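Putative cell surface protein (Streptococcus pyogenes, PDB 4OFQ) probably serves as a cell-surface adhesin of the antigen I/II family, the region described here being its calcium-binding, beta-sandwich C-terminal part. Local coordinates at residues Asp48-Lys51 with Gly52-Ala55; Asp106-Asp110 with Lys111-Leu115; Ala136-Lys140 with Ala141-Lys145; Thr273-Ala276 with Lys277-Glu280; Leu292-Gln296 with Asp297-Lys301. All coordinates share one frame; numbering follows the deposited sequence.

How the contacts relate
Along the chain the five contacts follow in series, contact 1 to contact 5, and fall into two groups on opposite sides of the centre of an elongated beta-rich chain. Contacts 1, 2 and 3 belong to the C2-terminal family region; contacts 4 and 5 belong to the C-terminal region, with the centres of contacts 1 and 4 about 62 Å apart. Contacts 1 and 3 touch, M53 O meeting Q144 NE2 and A55 N meeting Y139 OH, while contact 2 stands apart, its centre about 24 Å from that of contact 3. Contacts 4 and 5 share one sheet through neighbouring strands 279-284 and 289-294. Each group thus decorates a different beta-rich region with short helices and turns.

Contact 1: Asp48-Lys51 with Gly52-Ala55; sequences DQYK and GMTA
M53 folds its side chain back toward Y50, and its path can be followed atom by atom. M53 CB lies 3.6 Å from Y50 O. M53 CG comes a little closer to the same carbonyl oxygen, Y50 O, at 3.5 Å, and also passes K51 O. The sulfur, M53 SD, then runs alongside Q49 O at 3.7 Å. The bend at chi3 (-64°) turns the terminal methyl inward, and M53 CE reaches Y50 CD1 at 3.8 Å. That methyl sits at the edge of the Y50 ring, near the ring plane. M53 CE also approaches Q49 O at 3.5 Å, so the methyl touches both a backbone carbonyl and the aromatic rim. The backbone supporting this fold-back is a type II beta turn from Y50 to M53, in the loop between strand 38-45 and helix 57-60. It overlaps the end of the 3-10 segment 48-50, sharing Y50. The turn is closed by its backbone bond, in which M53 N donates to Y50 O over 3.2 Å with an N-H...O angle of 161°. G52 holds the third position of the turn with a positive phi of 76°. The Y50 ring is fixed at its far end by a hydrogen bond between OH and D174 OD2, and F175 packs with it edge-to-face.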
loop_
_atom_site.group_PDB
_atom_site.type_symbol
_atom_site.label_atom_id
_atom_site.label_comp_id
_atom_site.label_asym_id
_atom_site.label_seq_id
_atom_site.Cartn_x
_atom_site.Cartn_y
_atom_site.Cartn_z
ATOM N N ASP A 48 10.771 10.937 -27.860
ATOM C CA ASP A 48 11.037 10.196 -29.088
ATOM C C ASP A 48 10.646 10.936 -30.379
ATOM O O ASP A 48 11.423 10.974 -31.334
ATOM C CB ASP A 48 10.368 8.823 -29.025
ATOM C CG ASP A 48 10.686 7.977 -30.227
ATOM O OD1 ASP A 48 11.837 7.515 -30.335
ATOM O OD2 ASP A 48 9.788 7.782 -31.064
ATOM N N GLN A 49 9.458 11.534 -30.398
ATOM C CA GLN A 49 8.953 12.191 -31.605
ATOM C C GLN A 49 9.804 13.390 -32.034
ATOM O O GLN A 49 9.809 13.771 -33.206
ATOM C CB GLN A 49 7.508 12.659 -31.402
ATOM C CG GLN A 49 6.463 11.588 -31.612
ATOM C CD GLN A 49 6.464 11.029 -33.024
ATOM O OE1 GLN A 49 6.116 11.721 -33.982
ATOM N NE2 GLN A 49 6.851 9.768 -33.157
ATOM N N TYR A 50 10.509 13.988 -31.080
ATOM C CA TYR A 50 11.263 15.216 -31.334
ATOM C C TYR A 50 12.629 14.980 -31.975
ATOM O O TYR A 50 13.277 15.930 -32.409
ATOM C CB TYR A 50 11.446 15.999 -30.035
ATOM C CG TYR A 50 10.147 16.361 -29.368
ATOM C CD1 TYR A 50 9.125 16.963 -30.087
ATOM C CD2 TYR A 50 9.934 16.085 -28.020
ATOM C CE1 TYR A 50 7.922 17.294 -29.483
ATOM C CE2 TYR A 50 8.727 16.406 -27.407
ATOM C CZ TYR A 50 7.732 17.020 -28.148
ATOM O OH TYR A 50 6.541 17.351 -27.550
ATOM N N LYS A 51 13.065 13.722 -32.023
ATOM C CA LYS A 51 14.400 13.389 -32.523
ATOM C C LYS A 51 14.657 13.905 -33.927
ATOM O O LYS A 51 13.849 13.703 -34.830
ATOM C CB LYS A 51 14.610 11.871 -32.498
ATOM C CG LYS A 51 15.995 11.427 -32.932
ATOM C CD LYS A 51 16.153 9.916 -32.822
ATOM C CE LYS A 51 17.567 9.470 -33.163
ATOM N NZ LYS A 51 17.737 7.992 -33.011
ATOM N N GLY A 52 15.786 14.586 -34.101
ATOM C CA GLY A 52 16.226 15.023 -35.413
ATOM C C GLY A 52 15.495 16.231 -35.970
ATOM O O GLY A 52 15.809 16.687 -37.067
ATOM N N MET A 53 14.527 16.757 -35.225
ATOM C CA MET A 53 13.810 17.948 -35.669
ATOM C C MET A 53 14.484 19.211 -35.151
ATOM O O MET A 53 15.370 19.149 -34.289
ATOM C CB MET A 53 12.353 17.915 -35.205
ATOM C CG MET A 53 11.644 16.590 -35.469
ATOM S SD MET A 53 9.845 16.743 -35.489
ATOM C CE MET A 53 9.480 17.228 -33.822
ATOM N N THR A 54 14.053 20.357 -35.668
ATOM C CA THR A 54 14.531 21.644 -35.177
ATOM C C THR A 54 13.371 22.536 -34.749
ATOM O O THR A 54 12.635 23.051 -35.592
ATOM C CB THR A 54 15.351 22.380 -36.243
ATOM O OG1 THR A 54 16.415 21.528 -36.676
ATOM C CG2 THR A 54 15.929 23.666 -35.666
ATOM N N ALA A 55 13.216 22.709 -33.439
ATOM C CA ALA A 55 12.181 23.575 -32.888
ATOM C C ALA A 55 12.611 25.035 -32.979
ATOM O O ALA A 55 13.803 25.338 -32.910
ATOM C CB ALA A 55 11.893 23.203 -31.453
#

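Contact 2: Asp106-Asp110 with Lys111-Leu115; sequences DTLDD and KLKAL
D109 meets the first turn of helix 110-119 through its carboxylate, as an N-cap residue. D109 OD1 accepts from L112 N at 3.0 Å, with an N-H...O angle of 161°, and uses the lone pair anti to the other carboxylate oxygen. With CG anti to the backbone N (chi1 180°), the carboxylate swings forward over the start of the helix. The same oxygen, D109 OD1, touches L112 CG at 3.6 Å, so the cap also rests on an apolar branch. The D109 carbonyl serves the next residue along: K113 N donates to D109 O at 2.9 Å. One step further, A114 N donates to D110 O. D110 adds a weak, bent bond from K111 N to its own OD1.

Outside this polar shell lies L108, whose CD2 packs against K113 CA at 3.8 Å and lies close to K113 CB. The two side chains pass at an oblique angle. L108 also reaches V102, and L112 rests on I65 and R100, so the capped end of the helix is set against strands 97-102 and 64-70. The calcium ion is more remote, about 12 Å from the L108 side chain. K113 extends fully beyond CG, its aliphatic part running back along the preceding loop until its ammonium group gains a weak bond to Q105 O and a firmer one to D106 O. In the latter, K113 NZ stands 3.0 Å from D106 O, 52° out of the carbonyl plane.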
loop_
_atom_site.group_PDB
_atom_site.type_symbol
_atom_site.label_atom_id
_atom_site.label_comp_id
_atom_site.label_asym_id
_atom_site.label_seq_id
_atom_site.Cartn_x
_atom_site.Cartn_y
_atom_site.Cartn_z
ATOM N N ASP A 106 -2.554 28.756 -6.355
ATOM C CA ASP A 106 -3.062 30.110 -6.097
ATOM C C ASP A 106 -2.023 31.204 -6.333
ATOM O O ASP A 106 -2.293 32.200 -7.017
ATOM C CB ASP A 106 -3.640 30.220 -4.680
ATOM C CG ASP A 106 -4.955 29.448 -4.520
ATOM O OD1 ASP A 106 -5.317 28.685 -5.442
ATOM O OD2 ASP A 106 -5.623 29.601 -3.473
ATOM N N THR A 107 -0.835 31.012 -5.766
ATOM C CA THR A 107 0.238 31.983 -5.932
ATOM C C THR A 107 1.498 31.340 -6.511
ATOM O O THR A 107 2.611 31.832 -6.308
ATOM C CB THR A 107 0.549 32.771 -4.620
ATOM O OG1 THR A 107 0.745 31.865 -3.526
ATOM C CG2 THR A 107 -0.596 33.708 -4.281
ATOM N N LEU A 108 1.309 30.240 -7.235
ATOM C CA LEU A 108 2.397 29.604 -7.979
ATOM C C LEU A 108 3.073 30.632 -8.882
ATOM O O LEU A 108 2.396 31.493 -9.446
ATOM C CB LEU A 108 1.854 28.445 -8.834
ATOM C CG LEU A 108 2.781 27.871 -9.924
ATOM C CD1 LEU A 108 4.005 27.192 -9.301
ATOM C CD2 LEU A 108 2.029 26.894 -10.833
ATOM N N ASP A 109 4.400 30.539 -8.989
ATOM C CA ASP A 109 5.200 31.315 -9.938
ATOM C C ASP A 109 4.405 31.671 -11.194
ATOM O O ASP A 109 3.986 30.785 -11.932
ATOM C CB ASP A 109 6.429 30.495 -10.331
ATOM C CG ASP A 109 7.329 31.213 -11.320
ATOM O OD1 ASP A 109 6.974 31.282 -12.515
ATOM O OD2 ASP A 109 8.408 31.682 -10.899
ATOM N N ASP A 110 4.200 32.964 -11.436
ATOM C CA ASP A 110 3.268 33.407 -12.483
ATOM C C ASP A 110 3.586 32.868 -13.879
ATOM O O ASP A 110 2.683 32.537 -14.646
ATOM C CB ASP A 110 3.147 34.936 -12.497
ATOM C CG ASP A 110 4.496 35.634 -12.563
ATOM O OD1 ASP A 110 5.522 34.956 -12.799
ATOM O OD2 ASP A 110 4.529 36.872 -12.384
ATOM N N LYS A 111 4.868 32.769 -14.201
ATOM C CA LYS A 111 5.283 32.234 -15.492
ATOM C C LYS A 111 4.912 30.764 -15.639
ATOM O O LYS A 111 4.397 30.343 -16.679
ATOM C CB LYS A 111 6.791 32.403 -15.685
ATOM C CG LYS A 111 7.291 31.877 -17.023
ATOM C CD LYS A 111 8.816 31.828 -17.096
ATOM C CE LYS A 111 9.382 30.648 -16.312
ATOM N NZ LYS A 111 10.849 30.532 -16.513
ATOM N N LEU A 112 5.191 29.976 -14.604
ATOM C CA LEU A 112 4.892 28.554 -14.652
ATOM C C LEU A 112 3.386 28.325 -14.635
ATOM O O LEU A 112 2.873 27.409 -15.287
ATOM C CB LEU A 112 5.572 27.817 -13.487
ATOM C CG LEU A 112 7.099 27.791 -13.548
ATOM C CD1 LEU A 112 7.672 27.121 -12.317
ATOM C CD2 LEU A 112 7.540 27.049 -14.801
ATOM N N LYS A 113 2.672 29.160 -13.891
ATOM C CA LYS A 113 1.223 29.036 -13.808
ATOM C C LYS A 113 0.592 29.315 -15.176
ATOM O O LYS A 113 -0.336 28.619 -15.596
ATOM C CB LYS A 113 0.679 29.984 -12.738
ATOM C CG LYS A 113 -0.772 29.741 -12.325
ATOM C CD LYS A 113 -1.204 30.767 -11.270
ATOM C CE LYS A 113 -2.686 30.656 -10.944
ATOM N NZ LYS A 113 -3.053 31.591 -9.834
ATOM N N ALA A 114 1.112 30.324 -15.871
ATOM C CA ALA A 114 0.638 30.658 -17.208
ATOM C C ALA A 114 0.949 29.538 -18.202
ATOM O O ALA A 114 0.129 29.212 -19.063
ATOM C CB ALA A 114 1.242 31.976 -17.672
ATOM N N LEU A 115 2.139 28.957 -18.086
ATOM C CA LEU A 115 2.517 27.801 -18.898
ATOM C C LEU A 115 1.560 26.623 -18.720
ATOM O O LEU A 115 1.098 26.040 -19.698
ATOM C CB LEU A 115 3.955 27.368 -18.594
ATOM C CG LEU A 115 5.027 28.173 -19.333
ATOM C CD1 LEU A 115 6.423 27.799 -18.859
ATOM C CD2 LEU A 115 4.904 27.971 -20.838
#

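Contact 3: Ala136-Lys140 with Ala141-Lys145; sequences AAFYK and AYVQK
F138, Y139 and V143 form the apolar centre. V143 divides its methyls between the two rings: V143 CG1, anti to the backbone N (chi1 179°), lies 3.6 Å from Y139 CD1, while V143 CG2 lies 4.0 Å from F138 CD2. Y142 approaches F138 as well, its CD2 over one face of the phenylalanine ring towards the rim, with the ring planes 54° apart. Beyond these residues F64 of strand 64-70 packs against F138, Y139 and V143, seating the helix on that strand.

Helix 135-143 widens here into a pi-type turn. Y142 N bonds to F138 O at 3.0 Å, and V143 N adds a weak, longer bond to that oxygen. Q144 N then reaches back five residues to Y139 O at 2.8 Å, straight (167°) and in the carbonyl plane.

This wider turn accompanies a CH-pi contact in which Q144 CB lies over the Y139 ring face, 3.9 Å from its centroid. At the polar edge Q144 NE2 donates to M53 O, and Y139 OH is hydrogen-bonded to A55 N. One water donates to K140 O and, at 2.8 Å, to Q144 OE1.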
loop_
_atom_site.group_PDB
_atom_site.type_symbol
_atom_site.label_atom_id
_atom_site.label_comp_id
_atom_site.label_asym_id
_atom_site.label_seq_id
_atom_site.Cartn_x
_atom_site.Cartn_y
_atom_site.Cartn_z
ATOM N N ALA A 136 17.357 25.667 -23.621
ATOM C CA ALA A 136 18.158 25.480 -24.826
ATOM C C ALA A 136 19.149 24.325 -24.659
ATOM O O ALA A 136 19.299 23.495 -25.548
ATOM C CB ALA A 136 18.873 26.754 -25.195
ATOM N N ALA A 137 19.823 24.262 -23.518
ATOM C CA ALA A 137 20.800 23.195 -23.294
ATOM C C ALA A 137 20.130 21.826 -23.198
ATOM O O ALA A 137 20.636 20.829 -23.730
ATOM C CB ALA A 137 21.629 23.469 -22.033
ATOM N N PHE A 138 18.999 21.788 -22.500
ATOM C CA PHE A 138 18.264 20.555 -22.275
ATOM C C PHE A 138 17.671 20.051 -23.592
ATOM O O PHE A 138 17.630 18.842 -23.850
ATOM C CB PHE A 138 17.169 20.808 -21.232
ATOM C CG PHE A 138 16.554 19.559 -20.665
ATOM C CD1 PHE A 138 17.159 18.874 -19.618
ATOM C CD2 PHE A 138 15.353 19.080 -21.169
ATOM C CE1 PHE A 138 16.575 17.722 -19.091
ATOM C CE2 PHE A 138 14.769 17.938 -20.651
ATOM C CZ PHE A 138 15.378 17.260 -19.619
ATOM N N TYR A 139 17.235 20.990 -24.425
ATOM C CA TYR A 139 16.697 20.663 -25.731
ATOM C C TYR A 139 17.765 20.006 -26.607
ATOM O O TYR A 139 17.535 18.971 -27.237
ATOM C CB TYR A 139 16.167 21.921 -26.421
ATOM C CG TYR A 139 15.774 21.655 -27.845
ATOM C CD1 TYR A 139 14.668 20.863 -28.138
ATOM C CD2 TYR A 139 16.520 22.171 -28.908
ATOM C CE1 TYR A 139 14.304 20.592 -29.443
ATOM C CE2 TYR A 139 16.161 21.908 -30.223
ATOM C CZ TYR A 139 15.055 21.111 -30.482
ATOM O OH TYR A 139 14.689 20.835 -31.777
ATOM N N LYS A 140 18.946 20.610 -26.632
ATOM C CA LYS A 140 20.030 20.112 -27.462
ATOM C C LYS A 140 20.536 18.747 -26.980
ATOM O O LYS A 140 20.796 17.846 -27.783
ATOM C CB LYS A 140 21.158 21.148 -27.490
ATOM C CG LYS A 140 22.335 20.815 -28.382
ATOM C CD LYS A 140 23.332 21.968 -28.368
ATOM C CE LYS A 140 24.419 21.791 -29.414
ATOM N NZ LYS A 140 25.436 22.875 -29.303
ATOM N N ALA A 141 20.649 18.587 -25.666
ATOM C CA ALA A 141 21.220 17.373 -25.095
ATOM C C ALA A 141 20.278 16.172 -25.120
ATOM O O ALA A 141 20.720 15.044 -25.367
ATOM C CB ALA A 141 21.704 17.631 -23.665
ATOM N N TYR A 142 18.993 16.398 -24.845
ATOM C CA TYR A 142 18.062 15.280 -24.668
ATOM C C TYR A 142 16.876 15.290 -25.622
ATOM O O TYR A 142 16.641 14.310 -26.307
ATOM C CB TYR A 142 17.599 15.185 -23.206
ATOM C CG TYR A 142 18.786 15.132 -22.276
ATOM C CD1 TYR A 142 19.591 14.002 -22.219
ATOM C CD2 TYR A 142 19.138 16.228 -21.511
ATOM C CE1 TYR A 142 20.697 13.957 -21.398
ATOM C CE2 TYR A 142 20.247 16.199 -20.699
ATOM C CZ TYR A 142 21.023 15.065 -20.645
ATOM O OH TYR A 142 22.128 15.042 -19.826
ATOM N N VAL A 143 16.144 16.397 -25.669
ATOM C CA VAL A 143 14.908 16.470 -26.448
ATOM C C VAL A 143 15.129 16.250 -27.947
ATOM O O VAL A 143 14.461 15.418 -28.576
ATOM C CB VAL A 143 14.219 17.824 -26.253
ATOM C CG1 VAL A 143 12.947 17.892 -27.092
ATOM C CG2 VAL A 143 13.927 18.065 -24.763
ATOM N N GLN A 144 16.069 17.003 -28.507
ATOM C CA GLN A 144 16.370 16.941 -29.937
ATOM C C GLN A 144 17.023 15.612 -30.329
ATOM O O GLN A 144 17.019 15.226 -31.506
ATOM C CB GLN A 144 17.271 18.117 -30.332
ATOM C CG GLN A 144 17.439 18.323 -31.824
ATOM C CD GLN A 144 18.223 19.583 -32.148
ATOM O OE1 GLN A 144 19.257 19.854 -31.540
ATOM N NE2 GLN A 144 17.730 20.363 -33.105
ATOM N N LYS A 145 17.588 14.920 -29.343
ATOM C CA LYS A 145 18.162 13.598 -29.579
ATOM C C LYS A 145 17.154 12.471 -29.335
ATOM O O LYS A 145 17.476 11.293 -29.494
ATOM C CB LYS A 145 19.407 13.398 -28.713
ATOM C CG LYS A 145 20.523 14.400 -29.024
ATOM C CD LYS A 145 21.782 14.090 -28.224
ATOM C CE LYS A 145 22.897 15.060 -28.563
ATOM N NZ LYS A 145 24.110 14.810 -27.734
HETATM O O HOH W 1 21.029 18.044 -30.430
#

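Contact 4: Thr273-Ala276 with Lys277-Glu280; sequences TDLA and KYTE
L275 and Y278 both turn CG away from their carbonyl carbon (chi1 -58° and -52°), which lets the leucine and the ring meet across one turn. L275 CD2 lies 3.8 Å from Y278 CD2, and the leucine CB also approaches that ring carbon. In T279, chi1 of 64° puts OG1 between the backbone N and the carbonyl carbon and CG2 anti to that carbon, and OG1 can turn back to A276. There T279 OG1 donates to A276 O over 2.8 Å. T279 N donates to the same oxygen, A276 O, over 2.9 Å, so one carbonyl is gripped twice by one residue, both donors reaching it from the same face. CG2 of the threonine meanwhile touches L275 O.

Y278 N bonds to L275 O at 3.0 Å. Ahead of this, D274 OD1 accepts from A276 N at 3.0 Å, met from above the carboxylate plane. A water accepts from K277 N and donates to D274 O, bridging the start of the turn. On the ring of Y278, K277 CG covers one face over its centre, and F298 stacks with the same ring.

L275 packs further on V255, A257 and F294. The arrangement is an Asx turn leading through a short 3-10 turn into strand 279-284, which pairs with strand 289-294.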
loop_
_atom_site.group_PDB
_atom_site.type_symbol
_atom_site.label_atom_id
_atom_site.label_comp_id
_atom_site.label_asym_id
_atom_site.label_seq_id
_atom_site.Cartn_x
_atom_site.Cartn_y
_atom_site.Cartn_z
ATOM N N THR A 273 -9.052 -26.363 7.208
ATOM C CA THR A 273 -7.873 -27.163 7.555
ATOM C C THR A 273 -7.103 -26.554 8.739
ATOM O O THR A 273 -6.940 -25.343 8.833
ATOM C CB THR A 273 -6.908 -27.302 6.349
ATOM O OG1 THR A 273 -7.590 -27.928 5.257
ATOM C CG2 THR A 273 -5.686 -28.136 6.716
ATOM N N ASP A 274 -6.639 -27.411 9.639
ATOM C CA ASP A 274 -5.801 -27.011 10.754
ATOM C C ASP A 274 -4.453 -26.477 10.263
ATOM O O ASP A 274 -3.761 -27.149 9.506
ATOM C CB ASP A 274 -5.551 -28.231 11.641
ATOM C CG ASP A 274 -4.980 -27.857 12.985
ATOM O OD1 ASP A 274 -3.768 -27.554 13.044
ATOM O OD2 ASP A 274 -5.746 -27.859 13.973
ATOM N N LEU A 275 -4.066 -25.283 10.707
ATOM C CA LEU A 275 -2.816 -24.689 10.228
ATOM C C LEU A 275 -1.713 -24.638 11.280
ATOM O O LEU A 275 -0.734 -23.928 11.086
ATOM C CB LEU A 275 -3.063 -23.271 9.700
ATOM C CG LEU A 275 -4.080 -23.167 8.568
ATOM C CD1 LEU A 275 -4.294 -21.705 8.159
ATOM C CD2 LEU A 275 -3.646 -24.006 7.373
ATOM N N ALA A 276 -1.860 -25.378 12.380
ATOM C CA ALA A 276 -0.867 -25.329 13.463
ATOM C C ALA A 276 0.575 -25.537 13.002
ATOM O O ALA A 276 1.484 -24.839 13.456
ATOM C CB ALA A 276 -1.200 -26.327 14.565
ATOM N N LYS A 277 0.791 -26.495 12.104
ATOM C CA LYS A 277 2.151 -26.840 11.707
ATOM C C LYS A 277 2.853 -25.735 10.920
ATOM O O LYS A 277 4.060 -25.807 10.682
ATOM C CB LYS A 277 2.185 -28.165 10.928
ATOM C CG LYS A 277 1.517 -28.128 9.557
ATOM C CD LYS A 277 1.505 -29.519 8.956
ATOM C CE LYS A 277 1.471 -29.496 7.446
ATOM N NZ LYS A 277 1.716 -30.856 6.862
ATOM N N TYR A 278 2.095 -24.722 10.503
ATOM C CA TYR A 278 2.675 -23.605 9.765
ATOM C C TYR A 278 2.868 -22.401 10.681
ATOM O O TYR A 278 3.178 -21.299 10.219
ATOM C CB TYR A 278 1.781 -23.213 8.586
ATOM C CG TYR A 278 1.421 -24.371 7.689
ATOM C CD1 TYR A 278 2.399 -25.033 6.949
ATOM C CD2 TYR A 278 0.103 -24.799 7.573
ATOM C CE1 TYR A 278 2.073 -26.089 6.115
ATOM C CE2 TYR A 278 -0.233 -25.860 6.744
ATOM C CZ TYR A 278 0.757 -26.497 6.013
ATOM O OH TYR A 278 0.431 -27.558 5.190
ATOM N N THR A 279 2.675 -22.607 11.982
ATOM C CA THR A 279 2.694 -21.493 12.925
ATOM C C THR A 279 3.498 -21.802 14.179
ATOM O O THR A 279 3.921 -22.943 14.410
ATOM C CB THR A 279 1.274 -21.100 13.382
ATOM O OG1 THR A 279 0.685 -22.195 14.100
ATOM C CG2 THR A 279 0.398 -20.738 12.194
ATOM N N GLU A 280 3.683 -20.771 14.991
ATOM C CA GLU A 280 4.309 -20.911 16.301
ATOM C C GLU A 280 3.466 -20.149 17.306
ATOM O O GLU A 280 3.127 -18.983 17.092
ATOM C CB GLU A 280 5.729 -20.339 16.297
ATOM C CG GLU A 280 6.695 -21.039 15.353
ATOM C CD GLU A 280 7.981 -20.248 15.146
ATOM O OE1 GLU A 280 8.272 -19.350 15.969
ATOM O OE2 GLU A 280 8.692 -20.519 14.154
HETATM O O HOH W 2 -1.393 -28.393 11.151
#

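Contact 5: Leu292-Gln296 with Asp297-Lys301; sequences LAFKQ and DFLAK
D297 opens the second segment by setting its OD1 3.7 Å from K295 CB, a carboxylate oxygen against a methylene. Its charged end and K295 NZ are not in contact; the lysine ammonium instead bonds to K277 O.

F298 comes next, with CG anti to the backbone N (chi1 172°), which carries its ring beside that of F294. The two side chains lie alongside and point the same way. Their rings meet rim to rim, F298 CD2 at 3.8 Å from F294 CD2, with centroids 6.0 Å apart and planes inclined by 26°. Neither ring lies over the face of the other. F308 packs edge-to-face with F294 and touches F298 and L299. The backbone F298 N makes a weak, bent bond to K295 O.

L299 then turns its branch back towards the strand: L299 CD2 approaches F294 CB at 3.7 Å, and L299 CG lies 3.4 Å from K295 O. That oxygen, K295 O, also accepts from L299 N, at 3.0 Å and almost straight (175°), against the weak bond from F298 N.

A300 N follows with a bond of 2.8 Å to Q296 O, and A300 CB rests on the same oxygen. The amide end of Q296 leaves the helix to bond through NE2 with T235 O.

The whole is a strand-to-helix junction: strand 289-294 ends, K295 takes the N-cap position, and the short helix 296-299 folds F298 and L299 back onto F294 at the end of this inner strand.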
loop_
_atom_site.group_PDB
_atom_site.type_symbol
_atom_site.label_atom_id
_atom_site.label_comp_id
_atom_site.label_asym_id
_atom_site.label_seq_id
_atom_site.Cartn_x
_atom_site.Cartn_y
_atom_site.Cartn_z
ATOM N N LEU A 292 0.378 -15.776 18.163
ATOM C CA LEU A 292 0.479 -16.859 17.187
ATOM C C LEU A 292 0.913 -16.259 15.856
ATOM O O LEU A 292 0.223 -15.408 15.294
ATOM C CB LEU A 292 -0.847 -17.625 17.048
ATOM C CG LEU A 292 -0.854 -18.828 16.095
ATOM C CD1 LEU A 292 -1.810 -19.907 16.576
ATOM C CD2 LEU A 292 -1.240 -18.390 14.688
ATOM N N ALA A 293 2.058 -16.707 15.358
ATOM C CA ALA A 293 2.633 -16.158 14.133
ATOM C C ALA A 293 2.783 -17.220 13.061
ATOM O O ALA A 293 3.313 -18.311 13.314
ATOM C CB ALA A 293 4.000 -15.523 14.415
ATOM N N PHE A 294 2.342 -16.898 11.852
ATOM C CA PHE A 294 2.627 -17.776 10.730
ATOM C C PHE A 294 4.108 -17.732 10.373
ATOM O O PHE A 294 4.746 -16.679 10.454
ATOM C CB PHE A 294 1.746 -17.417 9.540
ATOM C CG PHE A 294 0.419 -18.100 9.580
ATOM C CD1 PHE A 294 -0.648 -17.529 10.248
ATOM C CD2 PHE A 294 0.249 -19.342 8.974
ATOM C CE1 PHE A 294 -1.876 -18.187 10.311
ATOM C CE2 PHE A 294 -0.969 -19.999 9.030
ATOM C CZ PHE A 294 -2.031 -19.417 9.698
ATOM N N LYS A 295 4.661 -18.878 9.985
ATOM C CA LYS A 295 6.072 -18.926 9.609
ATOM C C LYS A 295 6.301 -18.245 8.258
ATOM O O LYS A 295 5.534 -18.449 7.316
ATOM C CB LYS A 295 6.559 -20.367 9.552
ATOM C CG LYS A 295 6.555 -21.066 10.903
ATOM C CD LYS A 295 6.594 -22.581 10.732
ATOM C CE LYS A 295 6.713 -23.262 12.089
ATOM N NZ LYS A 295 6.690 -24.741 11.949
ATOM N N GLN A 296 7.374 -17.462 8.153
ATOM C CA GLN A 296 7.659 -16.753 6.905
ATOM C C GLN A 296 7.863 -17.676 5.705
ATOM O O GLN A 296 7.422 -17.364 4.599
ATOM C CB GLN A 296 8.875 -15.835 7.043
ATOM C CG GLN A 296 8.680 -14.671 7.974
ATOM C CD GLN A 296 9.750 -13.614 7.799
ATOM O OE1 GLN A 296 10.906 -13.805 8.192
ATOM N NE2 GLN A 296 9.371 -12.484 7.201
ATOM N N ASP A 297 8.543 -18.802 5.911
ATOM C CA ASP A 297 8.816 -19.706 4.795
ATOM C C ASP A 297 7.518 -20.303 4.235
ATOM O O ASP A 297 7.430 -20.605 3.038
ATOM C CB ASP A 297 9.833 -20.790 5.179
ATOM C CG ASP A 297 9.481 -21.491 6.476
ATOM O OD1 ASP A 297 9.666 -20.880 7.554
ATOM O OD2 ASP A 297 9.025 -22.653 6.417
ATOM N N PHE A 298 6.517 -20.465 5.096
ATOM C CA PHE A 298 5.181 -20.854 4.651
ATOM C C PHE A 298 4.478 -19.705 3.923
ATOM O O PHE A 298 3.990 -19.875 2.798
ATOM C CB PHE A 298 4.310 -21.321 5.816
ATOM C CG PHE A 298 2.867 -21.549 5.428
ATOM C CD1 PHE A 298 2.506 -22.636 4.651
ATOM C CD2 PHE A 298 1.886 -20.659 5.812
ATOM C CE1 PHE A 298 1.185 -22.841 4.288
ATOM C CE2 PHE A 298 0.570 -20.858 5.454
ATOM C CZ PHE A 298 0.220 -21.952 4.688
ATOM N N LEU A 299 4.424 -18.540 4.569
ATOM C CA LEU A 299 3.781 -17.371 3.979
ATOM C C LEU A 299 4.350 -17.081 2.597
ATOM O O LEU A 299 3.619 -16.686 1.693
ATOM C CB LEU A 299 3.939 -16.146 4.874
ATOM C CG LEU A 299 3.184 -16.219 6.203
ATOM C CD1 LEU A 299 3.466 -14.991 7.056
ATOM C CD2 LEU A 299 1.704 -16.404 5.952
ATOM N N ALA A 300 5.648 -17.316 2.430
ATOM C CA ALA A 300 6.307 -17.029 1.161
ATOM C C ALA A 300 5.818 -17.916 0.008
ATOM O O ALA A 300 6.037 -17.601 -1.168
ATOM C CB ALA A 300 7.822 -17.120 1.313
ATOM N N LYS A 301 5.150 -19.015 0.345
ATOM C CA LYS A 301 4.683 -19.961 -0.662
ATOM C C LYS A 301 3.259 -19.692 -1.166
ATOM O O LYS A 301 2.826 -20.312 -2.136
ATOM C CB LYS A 301 4.790 -21.398 -0.128
ATOM C CG LYS A 301 6.223 -21.831 0.178
ATOM C CD LYS A 301 6.259 -23.232 0.765
ATOM C CE LYS A 301 7.682 -23.768 0.832
ATOM N NZ LYS A 301 7.701 -25.181 1.298
#